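Local coordinates for phage tail sheath protein (Desulfitobacterium hafniense, PDB 3HXL) that probably polymerises into the contractile sheath that surrounds the tail tube of a myovirus-type phage or prophage tail, at residues Q340-I353 with A422-R434. Residues are numbered along the deposited sequence; the frame is centred on the assembly and turned at random.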
loop_
_atom_site.group_PDB
_atom_site.type_symbol
_atom_site.label_atom_id
_atom_site.label_comp_id
_atom_site.label_asym_id
_atom_site.label_seq_id
_atom_site.Cartn_x
_atom_site.Cartn_y
_atom_site.Cartn_z
ATOM N N GLN A 340 0.845 -19.156 -17.133
ATOM C CA GLN A 340 -0.157 -18.103 -17.024
ATOM C C GLN A 340 -0.147 -17.477 -15.629
ATOM O O GLN A 340 -0.439 -16.291 -15.473
ATOM C CB GLN A 340 -1.559 -18.647 -17.348
ATOM C CG GLN A 340 -1.977 -19.871 -16.551
ATOM C CD GLN A 340 -1.621 -21.184 -17.243
ATOM O OE1 GLN A 340 -0.490 -21.381 -17.697
ATOM N NE2 GLN A 340 -2.593 -22.094 -17.319
ATOM N N PHE A 341 0.196 -18.266 -14.613
ATOM C CA PHE A 341 0.240 -17.752 -13.247
ATOM C C PHE A 341 1.332 -16.709 -13.005
ATOM O O PHE A 341 1.337 -16.032 -11.974
ATOM C CB PHE A 341 0.392 -18.897 -12.237
ATOM C CG PHE A 341 -0.874 -19.684 -12.021
ATOM C CD1 PHE A 341 -1.237 -20.699 -12.895
ATOM C CD2 PHE A 341 -1.722 -19.379 -10.963
ATOM C CE1 PHE A 341 -2.435 -21.402 -12.721
ATOM C CE2 PHE A 341 -2.921 -20.076 -10.782
ATOM C CZ PHE A 341 -3.273 -21.086 -11.662
ATOM N N ALA A 342 2.250 -16.573 -13.954
ATOM C CA ALA A 342 3.332 -15.600 -13.826
ATOM C C ALA A 342 2.873 -14.199 -14.231
ATOM O O ALA A 342 3.547 -13.210 -13.943
ATOM C CB ALA A 342 4.521 -16.023 -14.690
ATOM N N LYS A 343 1.725 -14.122 -14.901
ATOM C CA LYS A 343 1.179 -12.843 -15.354
ATOM C C LYS A 343 0.350 -12.207 -14.246
ATOM O O LYS A 343 -0.597 -12.809 -13.741
ATOM C CB LYS A 343 0.326 -13.056 -16.608
ATOM C CG LYS A 343 1.109 -13.672 -17.773
ATOM C CD LYS A 343 0.238 -13.951 -18.997
ATOM C CE LYS A 343 1.054 -14.610 -20.114
ATOM N NZ LYS A 343 0.232 -14.943 -21.316
ATOM N N ASN A 344 0.697 -10.982 -13.879
ATOM C CA ASN A 344 -0.016 -10.321 -12.793
ATOM C C ASN A 344 -1.495 -10.063 -13.050
ATOM O O ASN A 344 -2.294 -10.050 -12.109
ATOM C CB ASN A 344 0.727 -9.053 -12.388
ATOM C CG ASN A 344 2.028 -9.376 -11.687
ATOM O OD1 ASN A 344 2.057 -10.260 -10.825
ATOM N ND2 ASN A 344 3.114 -8.681 -12.048
ATOM N N ARG A 345 -1.874 -9.881 -14.312
ATOM C CA ARG A 345 -3.289 -9.677 -14.612
ATOM C C ARG A 345 -4.037 -10.982 -14.335
ATOM O O ARG A 345 -5.175 -10.965 -13.876
ATOM C CB ARG A 345 -3.504 -9.265 -16.075
ATOM C CG ARG A 345 -4.982 -9.322 -16.470
ATOM C CD ARG A 345 -5.278 -8.551 -17.746
ATOM N NE ARG A 345 -4.406 -8.936 -18.842
ATOM C CZ ARG A 345 -4.474 -8.420 -20.065
ATOM N NH1 ARG A 345 -5.389 -7.490 -20.345
ATOM N NH2 ARG A 345 -3.620 -8.826 -21.001
ATOM N N VAL A 346 -3.402 -12.119 -14.620
ATOM C CA VAL A 346 -4.045 -13.405 -14.354
ATOM C C VAL A 346 -4.250 -13.510 -12.844
ATOM O O VAL A 346 -5.318 -13.908 -12.372
ATOM C CB VAL A 346 -3.187 -14.589 -14.861
ATOM C CG1 VAL A 346 -3.739 -15.922 -14.335
ATOM C CG2 VAL A 346 -3.190 -14.597 -16.384
ATOM N N ILE A 347 -3.228 -13.134 -12.086
ATOM C CA ILE A 347 -3.330 -13.173 -10.633
ATOM C C ILE A 347 -4.455 -12.252 -10.139
ATOM O O ILE A 347 -5.185 -12.602 -9.209
ATOM C CB ILE A 347 -1.989 -12.768 -9.969
ATOM C CG1 ILE A 347 -0.908 -13.792 -10.325
ATOM C CG2 ILE A 347 -2.148 -12.698 -8.449
ATOM C CD1 ILE A 347 -1.281 -15.236 -10.007
ATOM N N ARG A 348 -4.602 -11.077 -10.751
ATOM C CA ARG A 348 -5.668 -10.167 -10.341
ATOM C C ARG A 348 -7.050 -10.772 -10.562
ATOM O O ARG A 348 -7.928 -10.648 -9.707
ATOM C CB ARG A 348 -5.585 -8.824 -11.085
ATOM C CG ARG A 348 -4.489 -7.878 -10.578
ATOM C CD ARG A 348 -4.580 -6.482 -11.238
ATOM N NE ARG A 348 -3.917 -6.377 -12.541
ATOM C CZ ARG A 348 -2.596 -6.339 -12.712
ATOM N NH1 ARG A 348 -1.783 -6.410 -11.662
ATOM N NH2 ARG A 348 -2.085 -6.203 -13.928
ATOM N N VAL A 349 -7.259 -11.425 -11.698
ATOM C CA VAL A 349 -8.574 -12.007 -11.935
ATOM C C VAL A 349 -8.848 -13.180 -10.994
ATOM O O VAL A 349 -9.957 -13.313 -10.464
ATOM C CB VAL A 349 -8.758 -12.443 -13.404
ATOM C CG1 VAL A 349 -7.654 -13.376 -13.828
ATOM C CG2 VAL A 349 -10.121 -13.108 -13.568
ATOM N N LEU A 350 -7.838 -14.011 -10.759
ATOM C CA LEU A 350 -8.001 -15.152 -9.869
ATOM C C LEU A 350 -8.136 -14.712 -8.412
ATOM O O LEU A 350 -8.949 -15.270 -7.666
ATOM C CB LEU A 350 -6.832 -16.125 -10.028
ATOM C CG LEU A 350 -6.690 -16.763 -11.412
ATOM C CD1 LEU A 350 -5.616 -17.838 -11.356
ATOM C CD2 LEU A 350 -8.022 -17.383 -11.849
ATOM N N ASP A 351 -7.348 -13.722 -7.993
ATOM C CA ASP A 351 -7.456 -13.228 -6.621
ATOM C C ASP A 351 -8.834 -12.585 -6.462
ATOM O O ASP A 351 -9.445 -12.638 -5.390
ATOM C CB ASP A 351 -6.357 -12.200 -6.307
ATOM C CG ASP A 351 -4.976 -12.832 -6.183
ATOM O OD1 ASP A 351 -4.866 -14.073 -6.295
ATOM O OD2 ASP A 351 -3.995 -12.081 -5.972
ATOM N N GLY A 352 -9.326 -11.981 -7.541
ATOM C CA GLY A 352 -10.640 -11.357 -7.498
ATOM C C GLY A 352 -11.719 -12.401 -7.286
ATOM O O GLY A 352 -12.651 -12.206 -6.500
ATOM N N ILE A 353 -11.598 -13.516 -7.998
ATOM C CA ILE A 353 -12.562 -14.602 -7.869
ATOM C C ILE A 353 -12.526 -15.112 -6.437
ATOM O O ILE A 353 -13.567 -15.305 -5.804
ATOM C CB ILE A 353 -12.226 -15.758 -8.828
ATOM C CG1 ILE A 353 -12.539 -15.340 -10.268
ATOM C CG2 ILE A 353 -13.012 -17.009 -8.445
ATOM C CD1 ILE A 353 -12.142 -16.374 -11.305
ATOM N N ALA A 422 -12.529 -20.944 -15.850
ATOM C CA ALA A 422 -12.379 -19.528 -16.137
ATOM C C ALA A 422 -11.237 -19.392 -17.126
ATOM O O ALA A 422 -10.179 -19.996 -16.951
ATOM C CB ALA A 422 -12.064 -18.765 -14.867
ATOM N N TRP A 423 -11.457 -18.600 -18.168
ATOM C CA TRP A 423 -10.440 -18.398 -19.185
ATOM C C TRP A 423 -9.992 -16.939 -19.191
ATOM O O TRP A 423 -10.661 -16.084 -19.768
ATOM C CB TRP A 423 -11.004 -18.765 -20.557
ATOM C CG TRP A 423 -10.015 -19.408 -21.462
ATOM C CD1 TRP A 423 -8.703 -19.065 -21.622
ATOM C CD2 TRP A 423 -10.259 -20.494 -22.361
ATOM N NE1 TRP A 423 -8.113 -19.873 -22.564
ATOM C CE2 TRP A 423 -9.045 -20.760 -23.033
ATOM C CE3 TRP A 423 -11.385 -21.272 -22.663
ATOM C CZ2 TRP A 423 -8.927 -21.768 -23.995
ATOM C CZ3 TRP A 423 -11.267 -22.277 -23.620
ATOM C CH2 TRP A 423 -10.044 -22.516 -24.272
ATOM N N PRO A 424 -8.861 -16.632 -18.533
ATOM C CA PRO A 424 -8.358 -15.254 -18.494
ATOM C C PRO A 424 -8.051 -14.781 -19.910
ATOM O O PRO A 424 -7.551 -15.553 -20.726
ATOM C CB PRO A 424 -7.090 -15.372 -17.650
ATOM C CG PRO A 424 -7.400 -16.511 -16.737
ATOM C CD PRO A 424 -8.047 -17.507 -17.672
ATOM N N VAL A 425 -8.344 -13.519 -20.200
ATOM C CA VAL A 425 -8.090 -12.974 -21.530
ATOM C C VAL A 425 -6.639 -13.132 -21.969
ATOM O O VAL A 425 -6.359 -13.427 -23.132
ATOM C CB VAL A 425 -8.457 -11.485 -21.598
ATOM C CG1 VAL A 425 -9.961 -11.324 -21.561
ATOM C CG2 VAL A 425 -7.814 -10.742 -20.437
ATOM N N ASP A 426 -5.713 -12.937 -21.037
ATOM C CA ASP A 426 -4.297 -13.066 -21.357
ATOM C C ASP A 426 -3.816 -14.480 -21.054
ATOM O O ASP A 426 -2.868 -14.682 -20.296
ATOM C CB ASP A 426 -3.479 -12.034 -20.568
ATOM C CG ASP A 426 -3.654 -12.166 -19.067
ATOM O OD1 ASP A 426 -4.812 -12.238 -18.596
ATOM O OD2 ASP A 426 -2.629 -12.186 -18.355
ATOM N N SER A 427 -4.478 -15.458 -21.662
ATOM C CA SER A 427 -4.138 -16.859 -21.459
ATOM C C SER A 427 -4.927 -17.722 -22.442
ATOM O O SER A 427 -6.150 -17.618 -22.524
ATOM C CB SER A 427 -4.469 -17.265 -20.019
ATOM O OG SER A 427 -4.130 -18.618 -19.764
ATOM N N ILE A 428 -4.228 -18.567 -23.191
ATOM C CA ILE A 428 -4.888 -19.436 -24.160
ATOM C C ILE A 428 -5.181 -20.803 -23.555
ATOM O O ILE A 428 -5.345 -21.793 -24.269
ATOM C CB ILE A 428 -4.028 -19.632 -25.435
ATOM C CG1 ILE A 428 -2.725 -20.364 -25.097
ATOM C CG2 ILE A 428 -3.753 -18.282 -26.083
ATOM C CD1 ILE A 428 -1.769 -19.586 -24.210
ATOM N N GLU A 429 -5.249 -20.848 -22.230
ATOM C CA GLU A 429 -5.522 -22.085 -21.520
ATOM C C GLU A 429 -6.511 -21.808 -20.385
ATOM O O GLU A 429 -6.341 -20.854 -19.626
ATOM C CB GLU A 429 -4.215 -22.653 -20.974
ATOM C CG GLU A 429 -4.348 -23.981 -20.264
ATOM C CD GLU A 429 -3.000 -24.594 -19.939
ATOM O OE1 GLU A 429 -2.255 -24.927 -20.889
ATOM O OE2 GLU A 429 -2.681 -24.739 -18.739
ATOM N N LYS A 430 -7.543 -22.644 -20.287
ATOM C CA LYS A 430 -8.576 -22.498 -19.262
ATOM C C LYS A 430 -8.018 -22.801 -17.879
ATOM O O LYS A 430 -7.068 -23.567 -17.741
ATOM C CB LYS A 430 -9.743 -23.456 -19.533
ATOM C CG LYS A 430 -9.960 -23.803 -20.998
ATOM C CD LYS A 430 -11.192 -24.685 -21.203
ATOM C CE LYS A 430 -11.073 -26.030 -20.492
ATOM N NZ LYS A 430 -12.279 -26.870 -20.732
ATOM N N ILE A 431 -8.616 -22.203 -16.854
ATOM C CA ILE A 431 -8.177 -22.445 -15.488
ATOM C C ILE A 431 -9.313 -23.075 -14.685
ATOM O O ILE A 431 -10.449 -22.604 -14.726
ATOM C CB ILE A 431 -7.720 -21.142 -14.805
ATOM C CG1 ILE A 431 -6.452 -20.620 -15.492
ATOM C CG2 ILE A 431 -7.454 -21.392 -13.319
ATOM C CD1 ILE A 431 -5.962 -19.294 -14.968
ATOM N N TYR A 432 -8.989 -24.154 -13.979
ATOM C CA TYR A 432 -9.947 -24.876 -13.149
ATOM C C TYR A 432 -10.079 -24.179 -11.799
ATOM O O TYR A 432 -9.081 -23.863 -11.151
ATOM C CB TYR A 432 -9.472 -26.319 -12.946
ATOM C CG TYR A 432 -10.268 -27.111 -11.932
ATOM C CD1 TYR A 432 -11.594 -27.473 -12.177
ATOM C CD2 TYR A 432 -9.693 -27.494 -10.720
ATOM C CE1 TYR A 432 -12.327 -28.198 -11.233
ATOM C CE2 TYR A 432 -10.414 -28.214 -9.771
ATOM C CZ TYR A 432 -11.728 -28.564 -10.033
ATOM O OH TYR A 432 -12.437 -29.274 -9.089
ATOM N N VAL A 433 -11.316 -23.938 -11.387
ATOM C CA VAL A 433 -11.598 -23.270 -10.121
ATOM C C VAL A 433 -12.452 -24.191 -9.261
ATOM O O VAL A 433 -13.548 -24.587 -9.662
ATOM C CB VAL A 433 -12.370 -21.954 -10.348
ATOM C CG1 VAL A 433 -12.652 -21.272 -9.017
ATOM C CG2 VAL A 433 -11.580 -21.045 -11.260
ATOM N N ARG A 434 -11.944 -24.537 -8.085
ATOM C CA ARG A 434 -12.667 -25.415 -7.178
ATOM C C ARG A 434 -12.962 -24.675 -5.884
ATOM O O ARG A 434 -12.048 -24.179 -5.221
ATOM C CB ARG A 434 -11.835 -26.666 -6.877
ATOM C CG ARG A 434 -12.503 -27.652 -5.931
ATOM C CD ARG A 434 -11.517 -28.727 -5.477
ATOM N NE ARG A 434 -12.169 -29.795 -4.725
ATOM C CZ ARG A 434 -13.026 -30.663 -5.254
ATOM N NH1 ARG A 434 -13.574 -31.605 -4.495
ATOM N NH2 ARG A 434 -13.332 -30.595 -6.541
#
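In the C-terminal domain of this tail sheath protein, the first turns of helix 344-364 pack on the ends of antiparallel strands 415-422 and 431-438 and on the loop between them. Branched aliphatic side chains suit this helix-on-sheet layer, filling it with methyls that need no polar partner. Leu-350 and Ile-431 meet tip to tip, CD1 to CD1 at 3.9 Å, and Val-346 adds its CG1 to the same Ile-431 methyl, while its CG2 lies against Pro-424 CB and Asp-426 OD2. Ile-353 reaches short Ala-422 CB with CD1 and Val-433 CG1 with CG2, each at 4.3 Å; Tyr-386 and Leu-390 of helix 373-392 also pack on it.

Charged and polar groups border this core at the helix start and in the 3-10 turn before it. Asp-426 is poorly ordered, but as modelled its OD1 forms a salt bridge with Arg-345 NE at 3.3 Å, the carboxylate and guanidinium planes 44° apart. Lys-343, at the N-cap position, stretches alongside Asp-426, and its NZ donates a hydrogen bond to the backbone O of Asp-426 at 3.3 Å. Gln-340 NE2 donates to Glu-429 OE2 at 3.0 Å, with an N-H...O angle of 162° and the amide plane turned 77° from the carboxylate.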